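Local coordinates for nucleotidyl transferase AbiEii/AbiGii toxin family protein (Mycobacterium tuberculosis, PDB 6Y56) that acts as the nucleotidyltransferase toxin MenT4 of a toxin-antitoxin system and probably modifies the acceptor stems of tRNA, at residues P197-L202 against F260-D265. Numbering follows the deposited sequence.
Sequences PLVRRL and FAFLTD
Arg200 reaches from the N-terminal part of helix 196-212 to the backbone of a short 3-10 segment beginning at Ala261, in the linker that joins helices 249-259 and 268-273 in the helical part of this AbiEii-family nucleotidyltransferase. Its aliphatic stem leaves the helix with CG opposite the backbone N (chi1 179°), runs extended as far as CD and then bends at chi3, which brings the guanidinium alongside the carbonyls of Phe262 and Asp265. Arg200 NH1 donates to Phe262 O at 2.9 Å, with an N-H...O angle of 151°. That oxygen lies near the guanidinium plane, whereas NH1 sits above the carbonyl plane; on the opposite face the same oxygen accepts the backbone bond from Asp265 N, so two donors grip it. Asp265 O is placed differently, over one face of the guanidinium and 3.3 Å from Arg200 NE, where the angle is too poor for a hydrogen bond. A water accepts weakly from Arg200 NE and can donate to Asp265 O, although other acceptors compete for its protons. Beneath the polar layer, Leu263 CD2 packs 3.9 Å from Arg200 CA and also touches CB, the leucine and the arginine stem running antiparallel alongside one another. Phe262, with CG held between its backbone N and carbonyl carbon (chi1 69°), turns its ring edge to the helix. Val199, which also packs on Leu171 of helix 163-174, extends the apolar layer: Val199 CG1 meets that edge 4.3 Å from Phe262 CZ. Arg200 NH1 also lies near the ring plane, 3.9 Å from Phe262 CD1.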
loop_
_atom_site.group_PDB
_atom_site.type_symbol
_atom_site.label_atom_id
_atom_site.label_comp_id
_atom_site.label_asym_id
_atom_site.label_seq_id
_atom_site.Cartn_x
_atom_site.Cartn_y
_atom_site.Cartn_z
ATOM N N PRO A 197 -9.215 -0.621 19.003
ATOM C CA PRO A 197 -10.642 -0.502 18.667
ATOM C C PRO A 197 -10.867 0.166 17.324
ATOM O O PRO A 197 -11.805 -0.185 16.600
ATOM C CB PRO A 197 -11.208 0.336 19.822
ATOM C CG PRO A 197 -10.213 0.188 20.936
ATOM C CD PRO A 197 -8.888 0.091 20.255
ATOM N N LEU A 198 -10.023 1.136 16.968
ATOM C CA LEU A 198 -10.189 1.832 15.699
ATOM C C LEU A 198 -9.815 0.946 14.516
ATOM O O LEU A 198 -10.544 0.909 13.515
ATOM C CB LEU A 198 -9.347 3.106 15.723
ATOM C CG LEU A 198 -9.327 3.912 14.426
ATOM C CD1 LEU A 198 -10.708 4.412 14.023
ATOM C CD2 LEU A 198 -8.377 5.084 14.624
ATOM N N VAL A 199 -8.702 0.213 14.625
ATOM C CA VAL A 199 -8.311 -0.715 13.566
ATOM C C VAL A 199 -9.383 -1.783 13.372
ATOM O O VAL A 199 -9.770 -2.100 12.238
ATOM C CB VAL A 199 -6.927 -1.329 13.850
ATOM C CG1 VAL A 199 -6.662 -2.492 12.890
ATOM C CG2 VAL A 199 -5.851 -0.285 13.674
ATOM N N ARG A 200 -9.920 -2.321 14.468
ATOM C CA ARG A 200 -10.933 -3.363 14.353
ATOM C C ARG A 200 -12.207 -2.825 13.718
ATOM O O ARG A 200 -12.802 -3.479 12.848
ATOM C CB ARG A 200 -11.217 -3.934 15.739
ATOM C CG ARG A 200 -12.286 -5.019 15.783
ATOM C CD ARG A 200 -12.433 -5.615 17.189
ATOM N NE ARG A 200 -12.738 -4.583 18.169
ATOM C CZ ARG A 200 -12.060 -4.363 19.291
ATOM N NH1 ARG A 200 -11.033 -5.120 19.647
ATOM N NH2 ARG A 200 -12.441 -3.375 20.084
ATOM N N ARG A 201 -12.647 -1.638 14.147
ATOM C CA ARG A 201 -13.836 -1.014 13.575
ATOM C C ARG A 201 -13.648 -0.746 12.092
ATOM O O ARG A 201 -14.500 -1.108 11.270
ATOM C CB ARG A 201 -14.165 0.271 14.344
ATOM C CG ARG A 201 -15.270 1.141 13.742
ATOM C CD ARG A 201 -16.584 0.396 13.612
ATOM N NE ARG A 201 -17.082 -0.110 14.890
ATOM C CZ ARG A 201 -18.040 0.467 15.611
ATOM N NH1 ARG A 201 -18.442 -0.096 16.745
ATOM N NH2 ARG A 201 -18.602 1.596 15.198
ATOM N N LEU A 202 -12.521 -0.141 11.728
ATOM C CA LEU A 202 -12.258 0.161 10.326
ATOM C C LEU A 202 -12.162 -1.110 9.495
ATOM O O LEU A 202 -12.618 -1.131 8.348
ATOM C CB LEU A 202 -10.972 0.974 10.195
ATOM C CG LEU A 202 -11.073 2.442 10.578
ATOM C CD1 LEU A 202 -9.680 3.045 10.597
ATOM C CD2 LEU A 202 -11.956 3.157 9.577
ATOM N N PHE A 260 -2.847 -9.828 16.464
ATOM C CA PHE A 260 -4.158 -9.389 16.010
ATOM C C PHE A 260 -5.300 -10.161 16.653
ATOM O O PHE A 260 -6.442 -10.079 16.184
ATOM C CB PHE A 260 -4.218 -9.360 14.483
ATOM C CG PHE A 260 -3.429 -8.214 13.901
ATOM C CD1 PHE A 260 -3.981 -6.946 13.845
ATOM C CD2 PHE A 260 -2.121 -8.390 13.482
ATOM C CE1 PHE A 260 -3.251 -5.873 13.348
ATOM C CE2 PHE A 260 -1.390 -7.325 12.979
ATOM C CZ PHE A 260 -1.958 -6.067 12.916
ATOM N N ALA A 261 -5.017 -10.864 17.752
ATOM C CA ALA A 261 -6.068 -11.530 18.517
ATOM C C ALA A 261 -7.198 -10.580 18.904
ATOM O O ALA A 261 -8.353 -11.009 19.010
ATOM C CB ALA A 261 -5.458 -12.166 19.772
ATOM N N PHE A 262 -6.895 -9.290 19.108
ATOM C CA PHE A 262 -7.915 -8.318 19.496
ATOM C C PHE A 262 -9.043 -8.202 18.482
ATOM O O PHE A 262 -10.121 -7.708 18.827
ATOM C CB PHE A 262 -7.295 -6.932 19.766
ATOM C CG PHE A 262 -6.774 -6.235 18.527
ATOM C CD1 PHE A 262 -7.602 -5.425 17.754
ATOM C CD2 PHE A 262 -5.459 -6.399 18.139
ATOM C CE1 PHE A 262 -7.115 -4.797 16.620
ATOM C CE2 PHE A 262 -4.966 -5.773 17.013
ATOM C CZ PHE A 262 -5.797 -4.970 16.243
ATOM N N LEU A 263 -8.824 -8.635 17.239
ATOM C CA LEU A 263 -9.900 -8.588 16.256
ATOM C C LEU A 263 -11.065 -9.480 16.644
ATOM O O LEU A 263 -12.170 -9.289 16.131
ATOM C CB LEU A 263 -9.388 -8.989 14.871
ATOM C CG LEU A 263 -8.342 -8.059 14.264
ATOM C CD1 LEU A 263 -7.815 -8.700 13.000
ATOM C CD2 LEU A 263 -8.925 -6.677 13.973
ATOM N N THR A 264 -10.844 -10.443 17.538
ATOM C CA THR A 264 -11.928 -11.309 17.981
ATOM C C THR A 264 -12.950 -10.565 18.822
ATOM O O THR A 264 -14.107 -10.996 18.893
ATOM C CB THR A 264 -11.358 -12.508 18.743
ATOM O OG1 THR A 264 -12.305 -13.576 18.709
ATOM C CG2 THR A 264 -11.043 -12.147 20.177
ATOM N N ASP A 265 -12.559 -9.459 19.447
ATOM C CA ASP A 265 -13.435 -8.745 20.369
ATOM C C ASP A 265 -14.374 -7.788 19.646
ATOM O O ASP A 265 -14.528 -6.629 20.040
ATOM C CB ASP A 265 -12.608 -8.038 21.447
ATOM C CG ASP A 265 -11.770 -9.005 22.264
ATOM O OD1 ASP A 265 -12.228 -10.150 22.489
ATOM O OD2 ASP A 265 -10.652 -8.628 22.678
HETATM O O HOH W 1 -15.281 -3.763 19.568
#